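PDB 6QZO: peroxidase from Cellulomonas bogoriensis 69B4 = DSM 16987, which binds heme b and probably acts as a DyP-type peroxidase, oxidising its substrates at the expense of hydrogen peroxide. Local coordinates for residues Arg69-Asp74 against Arg160-Glu165; Leu99-Gly104 against Val143-Cys148; Arg235-Leu240 against Phe357-Ala362; Tyr310-Ala315 against Gly325-Thr330. All coordinates share one frame; numbering follows the deposited sequence.

Contact 1 of 4, residues Arg69-Asp74 against Arg160-Glu165; sequences RVWTVD and RVLTKE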
# COMPACT_ATOMS: atom_id res chain seq x y z
N ARG A 69 0.53 26.97 -9.60
CA ARG A 69 0.83 27.03 -11.05
C ARG A 69 1.75 25.88 -11.44
O ARG A 69 1.48 25.26 -12.47
CB ARG A 69 1.45 28.37 -11.43
CG ARG A 69 0.47 29.53 -11.54
CD ARG A 69 1.27 30.68 -12.12
NE ARG A 69 0.58 31.96 -12.19
CZ ARG A 69 0.09 32.51 -13.30
NH1 ARG A 69 0.14 31.88 -14.46
NH2 ARG A 69 -0.53 33.67 -13.23
N VAL A 70 2.82 25.62 -10.68
CA VAL A 70 3.75 24.49 -10.99
C VAL A 70 2.98 23.17 -10.84
O VAL A 70 3.17 22.28 -11.68
CB VAL A 70 5.05 24.51 -10.17
CG1 VAL A 70 5.90 25.73 -10.50
CG2 VAL A 70 4.81 24.43 -8.67
N TRP A 71 2.10 23.06 -9.85
CA TRP A 71 1.27 21.85 -9.62
C TRP A 71 0.31 21.64 -10.79
O TRP A 71 0.12 20.49 -11.21
CB TRP A 71 0.52 21.93 -8.30
CG TRP A 71 1.31 21.46 -7.12
CD1 TRP A 71 2.49 20.77 -7.12
CD2 TRP A 71 0.92 21.60 -5.74
NE1 TRP A 71 2.87 20.52 -5.83
CE2 TRP A 71 1.93 21.00 -4.97
CE3 TRP A 71 -0.16 22.21 -5.09
CZ2 TRP A 71 1.88 20.98 -3.57
CZ3 TRP A 71 -0.20 22.18 -3.72
CH2 TRP A 71 0.81 21.59 -2.98
N THR A 72 -0.28 22.72 -11.30
CA THR A 72 -1.22 22.65 -12.46
C THR A 72 -0.50 22.00 -13.64
O THR A 72 -1.06 21.08 -14.25
CB THR A 72 -1.79 24.02 -12.80
OG1 THR A 72 -2.51 24.46 -11.64
CG2 THR A 72 -2.69 23.97 -14.01
N VAL A 73 0.71 22.44 -13.94
CA VAL A 73 1.55 21.84 -15.03
C VAL A 73 1.70 20.34 -14.76
O VAL A 73 1.38 19.55 -15.68
CB VAL A 73 2.91 22.53 -15.13
CG1 VAL A 73 3.79 21.86 -16.16
CG2 VAL A 73 2.76 24.02 -15.47
N ASP A 74 2.12 19.96 -13.55
CA ASP A 74 2.43 18.55 -13.17
C ASP A 74 1.14 17.72 -13.25
O ASP A 74 1.21 16.59 -13.75
CB ASP A 74 3.07 18.47 -11.79
CG ASP A 74 4.54 18.88 -11.78
OD1 ASP A 74 5.14 18.93 -12.87
OD2 ASP A 74 5.08 19.14 -10.67
N ARG A 160 5.75 11.72 -5.52
CA ARG A 160 7.18 12.15 -5.49
C ARG A 160 7.32 13.46 -6.28
O ARG A 160 7.97 14.40 -5.78
CB ARG A 160 8.07 11.02 -6.04
CG ARG A 160 9.54 11.38 -6.25
CD ARG A 160 10.29 11.54 -4.95
NE ARG A 160 11.69 11.91 -5.12
CZ ARG A 160 12.48 12.35 -4.13
NH1 ARG A 160 12.01 12.46 -2.90
NH2 ARG A 160 13.72 12.74 -4.37
N VAL A 161 6.72 13.54 -7.47
CA VAL A 161 6.86 14.73 -8.36
C VAL A 161 6.19 15.93 -7.70
O VAL A 161 6.85 16.99 -7.62
CB VAL A 161 6.29 14.45 -9.76
CG1 VAL A 161 6.13 15.72 -10.57
CG2 VAL A 161 7.17 13.44 -10.52
N LEU A 162 4.95 15.78 -7.23
CA LEU A 162 4.18 16.91 -6.66
C LEU A 162 4.87 17.41 -5.38
O LEU A 162 4.92 18.64 -5.17
CB LEU A 162 2.75 16.47 -6.38
CG LEU A 162 1.95 16.11 -7.63
CD1 LEU A 162 0.70 15.32 -7.26
CD2 LEU A 162 1.59 17.36 -8.42
N THR A 163 5.41 16.49 -4.57
CA THR A 163 6.08 16.81 -3.29
C THR A 163 7.35 17.61 -3.57
O THR A 163 7.55 18.66 -2.93
CB THR A 163 6.36 15.53 -2.48
OG1 THR A 163 5.12 14.88 -2.26
CG2 THR A 163 7.03 15.80 -1.15
N LYS A 164 8.19 17.12 -4.49
CA LYS A 164 9.44 17.79 -4.91
C LYS A 164 9.15 19.20 -5.44
O LYS A 164 9.95 20.10 -5.17
CB LYS A 164 10.12 16.99 -6.03
CG LYS A 164 10.99 15.85 -5.57
CD LYS A 164 11.40 14.93 -6.72
CE LYS A 164 12.29 15.63 -7.73
NZ LYS A 164 12.80 14.68 -8.75
N GLU A 165 8.07 19.36 -6.20
CA GLU A 165 7.72 20.65 -6.85
C GLU A 165 7.48 21.73 -5.79
O GLU A 165 7.78 22.90 -6.08
CB GLU A 165 6.46 20.48 -7.70
CG GLU A 165 6.42 21.43 -8.86
CD GLU A 165 7.48 21.10 -9.88
OE1 GLU A 165 7.32 20.10 -10.61
OE2 GLU A 165 8.50 21.84 -9.91

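Contact 2 of 4, residues Leu99-Gly104 against Val143-Cys148; sequences LTVTVG and VVLQVC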
# COMPACT_ATOMS: atom_id res chain seq x y z
N LEU A 99 -5.07 8.28 -13.25
CA LEU A 99 -4.54 9.22 -12.22
C LEU A 99 -5.46 10.45 -12.15
O LEU A 99 -5.76 11.00 -13.22
CB LEU A 99 -3.12 9.66 -12.57
CG LEU A 99 -2.46 10.60 -11.57
CD1 LEU A 99 -2.36 9.96 -10.20
CD2 LEU A 99 -1.07 11.01 -12.06
N THR A 100 -5.85 10.84 -10.93
CA THR A 100 -6.43 12.16 -10.59
C THR A 100 -5.64 12.77 -9.43
O THR A 100 -5.11 12.01 -8.60
CB THR A 100 -7.91 12.07 -10.19
OG1 THR A 100 -8.06 11.25 -9.03
CG2 THR A 100 -8.79 11.53 -11.30
N VAL A 101 -5.55 14.10 -9.42
CA VAL A 101 -5.05 14.92 -8.28
C VAL A 101 -6.16 15.92 -7.99
O VAL A 101 -6.58 16.60 -8.95
CB VAL A 101 -3.73 15.63 -8.61
CG1 VAL A 101 -3.19 16.44 -7.43
CG2 VAL A 101 -2.68 14.64 -9.09
N THR A 102 -6.66 15.94 -6.76
CA THR A 102 -7.68 16.91 -6.28
C THR A 102 -6.99 17.81 -5.26
O THR A 102 -6.38 17.24 -4.31
CB THR A 102 -8.89 16.17 -5.69
OG1 THR A 102 -9.32 15.15 -6.60
CG2 THR A 102 -10.03 17.10 -5.37
N VAL A 103 -7.03 19.13 -5.47
CA VAL A 103 -6.36 20.13 -4.60
C VAL A 103 -7.40 20.74 -3.67
O VAL A 103 -8.44 21.22 -4.16
CB VAL A 103 -5.67 21.23 -5.43
CG1 VAL A 103 -4.85 22.17 -4.56
CG2 VAL A 103 -4.81 20.63 -6.52
N GLY A 104 -7.11 20.73 -2.37
CA GLY A 104 -7.95 21.35 -1.33
C GLY A 104 -7.12 22.34 -0.55
O GLY A 104 -5.90 22.09 -0.36
N VAL A 143 -2.71 22.79 2.91
CA VAL A 143 -3.16 22.34 1.57
C VAL A 143 -3.10 20.81 1.52
O VAL A 143 -2.31 20.23 2.28
CB VAL A 143 -2.34 23.00 0.45
CG1 VAL A 143 -0.88 22.62 0.55
CG2 VAL A 143 -2.89 22.69 -0.93
N VAL A 144 -3.92 20.20 0.68
CA VAL A 144 -3.97 18.73 0.53
C VAL A 144 -4.00 18.40 -0.96
O VAL A 144 -4.71 19.09 -1.71
CB VAL A 144 -5.19 18.12 1.22
CG1 VAL A 144 -6.49 18.65 0.62
CG2 VAL A 144 -5.14 16.59 1.19
N LEU A 145 -3.27 17.35 -1.34
CA LEU A 145 -3.41 16.69 -2.66
C LEU A 145 -4.03 15.31 -2.42
O LEU A 145 -3.37 14.45 -1.82
CB LEU A 145 -2.02 16.57 -3.29
CG LEU A 145 -1.28 17.90 -3.47
CD1 LEU A 145 0.16 17.66 -3.85
CD2 LEU A 145 -1.99 18.76 -4.50
N GLN A 146 -5.28 15.11 -2.86
CA GLN A 146 -5.84 13.75 -2.95
C GLN A 146 -5.36 13.17 -4.27
O GLN A 146 -5.84 13.64 -5.33
CB GLN A 146 -7.36 13.73 -2.88
CG GLN A 146 -7.93 12.32 -3.00
CD GLN A 146 -9.42 12.33 -3.19
OE1 GLN A 146 -10.18 12.37 -2.23
NE2 GLN A 146 -9.84 12.28 -4.44
N VAL A 147 -4.43 12.21 -4.20
CA VAL A 147 -3.83 11.55 -5.40
C VAL A 147 -4.41 10.13 -5.47
O VAL A 147 -4.20 9.33 -4.49
CB VAL A 147 -2.29 11.53 -5.33
CG1 VAL A 147 -1.67 11.12 -6.66
CG2 VAL A 147 -1.75 12.87 -4.88
N CYS A 148 -5.13 9.86 -6.56
CA CYS A 148 -5.86 8.59 -6.79
C CYS A 148 -5.40 7.97 -8.11
O CYS A 148 -5.28 8.73 -9.08
CB CYS A 148 -7.35 8.84 -6.88
SG CYS A 148 -8.06 9.28 -5.28

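Contact 3 of 4, residues Arg235-Leu240 against Phe357-Ala362; sequences RIAMNL and FPVGSA. With HEM (protoporphyrin IX containing Fe), chain I.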
# COMPACT_ATOMS: atom_id res chain seq x y z
N ARG A 235 -9.62 10.18 9.63
CA ARG A 235 -8.91 8.89 9.81
C ARG A 235 -9.61 8.17 10.96
O ARG A 235 -9.53 8.68 12.10
CB ARG A 235 -7.43 9.14 10.12
CG ARG A 235 -6.55 7.91 9.96
CD ARG A 235 -5.12 8.21 10.33
NE ARG A 235 -4.25 7.04 10.27
CZ ARG A 235 -3.76 6.49 9.16
NH1 ARG A 235 -4.08 6.96 7.96
NH2 ARG A 235 -2.95 5.45 9.24
N ILE A 236 -10.34 7.10 10.68
CA ILE A 236 -11.18 6.43 11.71
C ILE A 236 -10.63 5.02 11.90
O ILE A 236 -10.75 4.20 10.97
CB ILE A 236 -12.69 6.45 11.37
CG1 ILE A 236 -13.15 7.83 10.89
CG2 ILE A 236 -13.49 6.00 12.58
CD1 ILE A 236 -14.60 7.86 10.45
N ALA A 237 -10.05 4.78 13.08
CA ALA A 237 -9.42 3.50 13.46
C ALA A 237 -10.51 2.48 13.79
O ALA A 237 -11.55 2.88 14.40
CB ALA A 237 -8.50 3.73 14.62
N MET A 238 -10.30 1.22 13.38
CA MET A 238 -11.20 0.08 13.72
C MET A 238 -10.51 -0.75 14.80
O MET A 238 -9.35 -1.14 14.62
CB MET A 238 -11.48 -0.78 12.50
CG MET A 238 -12.26 -0.07 11.44
SD MET A 238 -12.13 -0.95 9.86
CE MET A 238 -13.53 -0.23 9.00
N ASN A 239 -11.20 -0.97 15.92
CA ASN A 239 -10.72 -1.90 16.96
C ASN A 239 -11.13 -3.30 16.51
O ASN A 239 -12.17 -3.78 16.96
CB ASN A 239 -11.23 -1.51 18.34
CG ASN A 239 -10.44 -2.18 19.43
OD1 ASN A 239 -9.75 -3.17 19.17
ND2 ASN A 239 -10.51 -1.64 20.64
N LEU A 240 -10.38 -3.91 15.59
CA LEU A 240 -10.72 -5.25 15.05
C LEU A 240 -10.61 -6.31 16.16
O LEU A 240 -11.39 -7.27 16.11
CB LEU A 240 -9.84 -5.56 13.84
CG LEU A 240 -10.08 -4.65 12.64
CD1 LEU A 240 -9.21 -5.05 11.45
CD2 LEU A 240 -11.55 -4.65 12.23
N PHE A 357 -13.04 4.73 16.31
CA PHE A 357 -12.71 6.03 16.96
C PHE A 357 -11.94 6.91 15.99
O PHE A 357 -11.05 6.44 15.29
CB PHE A 357 -12.05 5.81 18.32
CG PHE A 357 -10.80 4.95 18.36
CD1 PHE A 357 -10.89 3.59 18.60
CD2 PHE A 357 -9.54 5.52 18.24
CE1 PHE A 357 -9.74 2.80 18.64
CE2 PHE A 357 -8.39 4.74 18.30
CZ PHE A 357 -8.49 3.38 18.50
N PRO A 358 -12.29 8.21 15.88
CA PRO A 358 -11.58 9.13 14.99
C PRO A 358 -10.21 9.48 15.59
O PRO A 358 -10.17 9.86 16.75
CB PRO A 358 -12.48 10.37 14.93
CG PRO A 358 -13.76 9.98 15.64
CD PRO A 358 -13.38 8.89 16.61
N VAL A 359 -9.14 9.34 14.80
CA VAL A 359 -7.75 9.67 15.23
C VAL A 359 -7.19 10.82 14.38
O VAL A 359 -6.10 11.31 14.73
CB VAL A 359 -6.84 8.43 15.22
CG1 VAL A 359 -7.31 7.42 16.25
CG2 VAL A 359 -6.72 7.79 13.85
N GLY A 360 -7.92 11.29 13.37
CA GLY A 360 -7.51 12.41 12.52
C GLY A 360 -8.70 13.14 11.93
O GLY A 360 -9.67 12.46 11.57
N SER A 361 -8.61 14.47 11.83
CA SER A 361 -9.67 15.34 11.27
C SER A 361 -9.04 16.50 10.49
O SER A 361 -8.17 17.23 11.06
CB SER A 361 -10.59 15.87 12.34
OG SER A 361 -11.82 16.31 11.74
N ALA A 362 -9.48 16.70 9.24
CA ALA A 362 -9.05 17.83 8.41
C ALA A 362 -10.21 18.30 7.54
O ALA A 362 -10.95 17.45 7.00
CB ALA A 362 -7.88 17.40 7.59
CHA HEM I . -23.44 4.05 6.01
CHB HEM I . -19.54 1.91 7.86
CHC HEM I . -18.17 6.11 9.80
CHD HEM I . -21.84 8.34 7.61
C1A HEM I . -22.51 3.11 6.38
C2A HEM I . -22.64 1.72 6.13
C3A HEM I . -21.55 1.12 6.67
C4A HEM I . -20.74 2.14 7.21
CMA HEM I . -21.22 -0.36 6.68
CAA HEM I . -23.81 1.01 5.47
CBA HEM I . -23.67 0.88 3.95
CGA HEM I . -23.86 2.22 3.32
O1A HEM I . -22.83 2.91 3.11
O2A HEM I . -25.02 2.62 3.03
C1B HEM I . -18.85 2.90 8.55
C2B HEM I . -17.65 2.61 9.26
C3B HEM I . -17.25 3.80 9.82
C4B HEM I . -18.26 4.78 9.42
CMB HEM I . -16.96 1.25 9.35
CAB HEM I . -16.05 4.13 10.60
CBB HEM I . -14.98 3.33 10.71
C1C HEM I . -19.03 7.10 9.37
C2C HEM I . -18.92 8.44 9.73
C3C HEM I . -19.96 9.12 9.13
C4C HEM I . -20.72 8.14 8.38
CMC HEM I . -17.90 9.10 10.62
CAC HEM I . -20.02 10.58 9.38
CBC HEM I . -20.91 11.41 8.90
C1D HEM I . -22.58 7.31 6.99
C2D HEM I . -23.80 7.57 6.21
C3D HEM I . -24.26 6.38 5.79
C4D HEM I . -23.30 5.40 6.30
CMD HEM I . -24.51 8.89 5.94
CAD HEM I . -25.52 6.14 4.94
CBD HEM I . -26.75 5.92 5.84
CGD HEM I . -28.07 5.72 5.11
O1D HEM I . -28.70 6.70 4.65
O2D HEM I . -28.59 4.57 4.99
NA HEM I . -21.34 3.35 7.03
NB HEM I . -19.17 4.18 8.67
NC HEM I . -20.11 6.91 8.56
ND HEM I . -22.33 5.99 7.01
FE HEM I . -20.87 5.11 7.83

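Contact 4 of 4, residues Tyr310-Ala315 against Gly325-Thr330; sequences YNYDEA and GLLFVT. With HEM (protoporphyrin IX containing Fe), chain I.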
# COMPACT_ATOMS: atom_id res chain seq x y z
N TYR A 310 -11.78 4.95 1.61
CA TYR A 310 -10.74 3.95 1.27
C TYR A 310 -10.36 3.20 2.55
O TYR A 310 -10.50 3.77 3.64
CB TYR A 310 -9.54 4.67 0.64
CG TYR A 310 -9.72 4.98 -0.83
CD1 TYR A 310 -10.44 6.08 -1.26
CD2 TYR A 310 -9.18 4.15 -1.78
CE1 TYR A 310 -10.62 6.34 -2.61
CE2 TYR A 310 -9.34 4.40 -3.13
CZ TYR A 310 -10.05 5.50 -3.55
OH TYR A 310 -10.18 5.72 -4.88
N ASN A 311 -9.91 1.96 2.43
CA ASN A 311 -9.37 1.16 3.57
C ASN A 311 -7.94 1.64 3.85
O ASN A 311 -7.21 1.90 2.88
CB ASN A 311 -9.35 -0.34 3.27
CG ASN A 311 -10.71 -0.86 2.90
OD1 ASN A 311 -11.70 -0.51 3.55
ND2 ASN A 311 -10.77 -1.67 1.85
N TYR A 312 -7.55 1.69 5.11
CA TYR A 312 -6.12 1.82 5.49
C TYR A 312 -5.75 0.62 6.37
O TYR A 312 -6.58 0.12 7.13
CB TYR A 312 -5.81 3.18 6.11
CG TYR A 312 -6.14 3.39 7.55
CD1 TYR A 312 -5.29 2.93 8.55
CD2 TYR A 312 -7.24 4.15 7.94
CE1 TYR A 312 -5.57 3.15 9.89
CE2 TYR A 312 -7.51 4.40 9.27
CZ TYR A 312 -6.67 3.90 10.26
OH TYR A 312 -6.95 4.14 11.57
N ASP A 313 -4.53 0.16 6.18
CA ASP A 313 -3.94 -1.03 6.84
C ASP A 313 -2.45 -0.75 6.96
O ASP A 313 -1.79 -0.84 5.94
CB ASP A 313 -4.27 -2.29 6.05
CG ASP A 313 -3.93 -3.57 6.79
OD1 ASP A 313 -4.27 -3.62 7.96
OD2 ASP A 313 -3.31 -4.49 6.19
N GLU A 314 -1.98 -0.37 8.14
CA GLU A 314 -0.57 0.04 8.36
C GLU A 314 0.21 -1.08 9.02
O GLU A 314 -0.43 -1.91 9.67
CB GLU A 314 -0.49 1.31 9.23
CG GLU A 314 -1.15 2.51 8.60
CD GLU A 314 -0.71 2.81 7.17
OE1 GLU A 314 0.46 2.62 6.82
OE2 GLU A 314 -1.56 3.22 6.40
N ALA A 315 1.53 -1.08 8.88
CA ALA A 315 2.43 -1.87 9.74
C ALA A 315 2.01 -1.56 11.17
O ALA A 315 1.93 -0.39 11.54
CB ALA A 315 3.87 -1.51 9.48
N GLY A 325 -8.23 0.61 9.49
CA GLY A 325 -9.34 1.56 9.65
C GLY A 325 -9.87 2.06 8.33
O GLY A 325 -9.59 1.42 7.29
N LEU A 326 -10.62 3.16 8.37
CA LEU A 326 -11.28 3.79 7.21
C LEU A 326 -10.66 5.18 7.00
O LEU A 326 -10.55 5.94 8.00
CB LEU A 326 -12.77 3.88 7.51
CG LEU A 326 -13.68 4.07 6.29
CD1 LEU A 326 -13.70 2.82 5.42
CD2 LEU A 326 -15.08 4.45 6.71
N LEU A 327 -10.16 5.46 5.79
CA LEU A 327 -9.89 6.83 5.31
C LEU A 327 -11.23 7.39 4.88
O LEU A 327 -11.62 7.16 3.74
CB LEU A 327 -8.93 6.82 4.11
CG LEU A 327 -7.48 6.49 4.40
CD1 LEU A 327 -6.58 7.01 3.28
CD2 LEU A 327 -7.02 7.03 5.74
N PHE A 328 -11.91 8.03 5.82
CA PHE A 328 -13.28 8.56 5.59
C PHE A 328 -13.15 9.94 4.96
O PHE A 328 -12.93 10.93 5.70
CB PHE A 328 -14.06 8.57 6.89
CG PHE A 328 -15.53 8.71 6.68
CD1 PHE A 328 -16.22 7.81 5.87
CD2 PHE A 328 -16.24 9.73 7.28
CE1 PHE A 328 -17.58 7.92 5.70
CE2 PHE A 328 -17.60 9.86 7.07
CZ PHE A 328 -18.26 8.95 6.28
N VAL A 329 -13.25 9.99 3.63
CA VAL A 329 -13.19 11.25 2.83
C VAL A 329 -14.62 11.56 2.39
O VAL A 329 -15.24 10.67 1.79
CB VAL A 329 -12.26 11.08 1.61
CG1 VAL A 329 -12.12 12.38 0.82
CG2 VAL A 329 -10.88 10.57 2.02
N THR A 330 -15.14 12.75 2.70
CA THR A 330 -16.49 13.20 2.25
C THR A 330 -16.37 14.55 1.53
O THR A 330 -15.50 15.34 1.88
CB THR A 330 -17.49 13.28 3.41
OG1 THR A 330 -17.17 14.43 4.19
CG2 THR A 330 -17.50 12.05 4.28
CHA HEM I . -23.44 4.05 6.01
CHB HEM I . -19.54 1.91 7.86
CHC HEM I . -18.17 6.11 9.80
CHD HEM I . -21.84 8.34 7.61
C1A HEM I . -22.51 3.11 6.38
C2A HEM I . -22.64 1.72 6.13
C3A HEM I . -21.55 1.12 6.67
C4A HEM I . -20.74 2.14 7.21
CMA HEM I . -21.22 -0.36 6.68
CAA HEM I . -23.81 1.01 5.47
CBA HEM I . -23.67 0.88 3.95
CGA HEM I . -23.86 2.22 3.32
O1A HEM I . -22.83 2.91 3.11
O2A HEM I . -25.02 2.62 3.03
C1B HEM I . -18.85 2.90 8.55
C2B HEM I . -17.65 2.61 9.26
C3B HEM I . -17.25 3.80 9.82
C4B HEM I . -18.26 4.78 9.42
CMB HEM I . -16.96 1.25 9.35
CAB HEM I . -16.05 4.13 10.60
CBB HEM I . -14.98 3.33 10.71
C1C HEM I . -19.03 7.10 9.37
C2C HEM I . -18.92 8.44 9.73
C3C HEM I . -19.96 9.12 9.13
C4C HEM I . -20.72 8.14 8.38
CMC HEM I . -17.90 9.10 10.62
CAC HEM I . -20.02 10.58 9.38
CBC HEM I . -20.91 11.41 8.90
C1D HEM I . -22.58 7.31 6.99
C2D HEM I . -23.80 7.57 6.21
C3D HEM I . -24.26 6.38 5.79
C4D HEM I . -23.30 5.40 6.30
CMD HEM I . -24.51 8.89 5.94
CAD HEM I . -25.52 6.14 4.94
CBD HEM I . -26.75 5.92 5.84
CGD HEM I . -28.07 5.72 5.11
O1D HEM I . -28.70 6.70 4.65
O2D HEM I . -28.59 4.57 4.99
NA HEM I . -21.34 3.35 7.03
NB HEM I . -19.17 4.18 8.67
NC HEM I . -20.11 6.91 8.56
ND HEM I . -22.33 5.99 7.01
FE HEM I . -20.87 5.11 7.83
O HOH W 1 -11.42 -0.28 6.64

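Contact 1 of 4, residues Arg69-Asp74 against Arg160-Glu165
Trp71 and Leu162 join the two antiparallel helices that cover one face of the N-terminal ferredoxin-like sheet, their short segments running at 161° to each other. From CB the side chain turns so that CG lies anti to the carbonyl carbon (chi1 -86°), which leads the indole toward the second helix. Its CD1 meets Leu162 CD2 at 3.8 Å and passes obliquely by Glu165 CB. Next along the edge, NE1 donates to Leu162 O over 2.9 Å, nearly straight at 160° and close to the ring plane, although the donor is tilted from the plane of the carbonyl. The six-membered ring then continues down onto Leu145 and Val143 of the sheet, where a broad apolar group with one polar edge suits a buried helix-sheet seam. An alanine here would leave Leu162 O without this donor and would probably open a gap between both helices and the strand below. Farther out, the carboxylates of Asp74 and Glu165 converge, each tied to the loop beside them: Asp74 OD1 accepts from Leu85 N, Glu165 OE1 from Ala86 N. Glu165 bends at chi2 (68°), and its CG rests 3.4 Å from Val70 CG2.

Contact 2 of 4, residues Leu99-Gly104 against Val143-Cys148
An antiparallel pair at one side of the N-terminal ferredoxin-like sheet joins Leu99-Gly104 to Val143-Cys148, with the first strand outermost in this chain. Thr100 with Cys148, Thr102 with Gln146 and Gly104 with Val144 are hydrogen-bonded pairs, each closed by two N-H...O bonds; that from Cys148 N to Thr100 O measures 3.0 Å and is almost linear at 174°. On the face carrying Val101, Val103, Leu145 and Val147, beta-branched residues and a leucine suit the dry boundary under the helices. Leu145 CD2 lies alongside two valines, 3.9 Å from Val101 CG1 and 3.9 Å from Val103 CG2, while Leu99 CD1 reaches across to Val147 CG1 at 3.8 Å. The other face is more polar. Gln146, with CG anti to the backbone N (chi1 179°), stretches beside Thr102; its amide is gripped by Tyr331 OH and Gly39 O, and Thr102 OG1 bonds to Ala38 O. Gly104 fits because a side chain there would collide with Val144 CG1. One face is thus sealed by hydrocarbon, whereas the buried hydroxyl and amide on the other find partners in the N-terminal segment and the C-terminal half.

Contact 3 of 4, residues Arg235-Leu240 against Phe357-Ala362
The ring of Phe357 carries Ala237 on one face: the methyl CB stands 4.0 Å from the ring centroid, a CH-pi contact 19° off the normal. Phe357 CG sits between its backbone N and carbonyl carbon (chi1 55°), which swings the ring across toward the partner strand, and the small alanine leaves room for it. The second flat group, the Arg235 guanidinium, has Val359 CG2 at its edge. That methyl also follows the extended arginine chain, 3.9 Å from Arg235 CD. The guanidinium makes cation-pi contacts with Trp138 and Tyr312, and its NH1 donates to Gln176 OE1, which probably helps to accommodate the buried charge. Strand 356-366 carries a classic beta bulge, in which Val359 and Gly360 both face Arg235. Arg235 O takes a straight bond from Val359 N (2.8 Å, 170°) and a weak one from Gly360 N at 3.3 Å. Glycine fits the second bulge position, since a CB would press on Arg235 CB. Beyond the bulge, Ala237 and Phe357 exchange two backbone bonds, Ala237 N reaching Phe357 O at 2.9 Å. Ile236, on the other face, turns to the heme, its CD1 3.5 Å from the porphyrin methyl CMC, and Met238 CE approaches methyl CMB at 3.8 Å; both lend apolar walls to the pocket. Strand 356-366 is outermost in the C-terminal sheet of this chain, while strand 229-238 continues to strand 323-332 on its other side and leads through the N-cap Asn239 into helix 240-243.

Contact 4 of 4, residues Tyr310-Ala315 against Gly325-Thr330
Tyr310 with Leu327 and Tyr312 with Gly325 form hydrogen-bonded antiparallel pairs around the non-hydrogen-bonded pair Asn311 and Leu326, in strand segments whose directions make an angle of 138°. The bond from Tyr312 N to Gly325 O is nearly linear (3.0 Å, 177°), though its donor stands above the carbonyl plane. The Tyr312 ring folds back over its glycine partner: with CG between the backbone N and the carbonyl carbon (chi1 81°), one face lies on the Gly325 backbone, CA 3.7 Å from the ring centroid in a CH-pi contact. Glycine suits this site, for a CB would strike Tyr312 CE2. Leu327 CD2 touches Tyr312 CD2 at 3.6 Å, filling the angle beside the ring. A serine in place of Tyr312 would probably uncover the Gly325 backbone and leave Leu327 without its aromatic neighbour. On the opposite face of the sheet a water donates to both Gly325 O, at 2.6 Å, and Asn311 OD1, so the amide and the strand carbonyl share one bridge. Asn311 ND2 in turn donates to Arg194 O. Leu326 CD2 and the Phe328 ring face the cofactor: Phe328 lays one face against pyrrole ring C of the heme, CE2 3.2 Å from heme C3C, and Thr330 CG2 covers its other face, fixing the plane of the ring. Strands 306-314 and 323-332 make a beta hairpin at the side of the C-terminal sheet; strand 229-238 flanks 323-332 beyond it, and strand 170-179 of the N-terminal half packs against Asn311, Asp313 and Leu327.

The four contacts trace the two ferredoxin-like halves of the protein. Contacts 1 and 2 lie in the N-terminal half, centres 11 Å apart, with contact 2 nested along the chain inside the loop closed by contact 1. Contacts 3 and 4, centres 8 Å apart, share the C-terminal sheet through neighbouring strands 229-238 and 323-332, contact 4 is nested inside contact 3, and both touch the heme. The halves meet, among other places, where Gln146 of contact 2 packs on Val329 of contact 4. In the dimer, Arg160 of contact 1 packs on Leu240 of the second subunit, a residue of contact 3 in that copy, so that the N-terminal half of one chain meets the C-terminal half of the other.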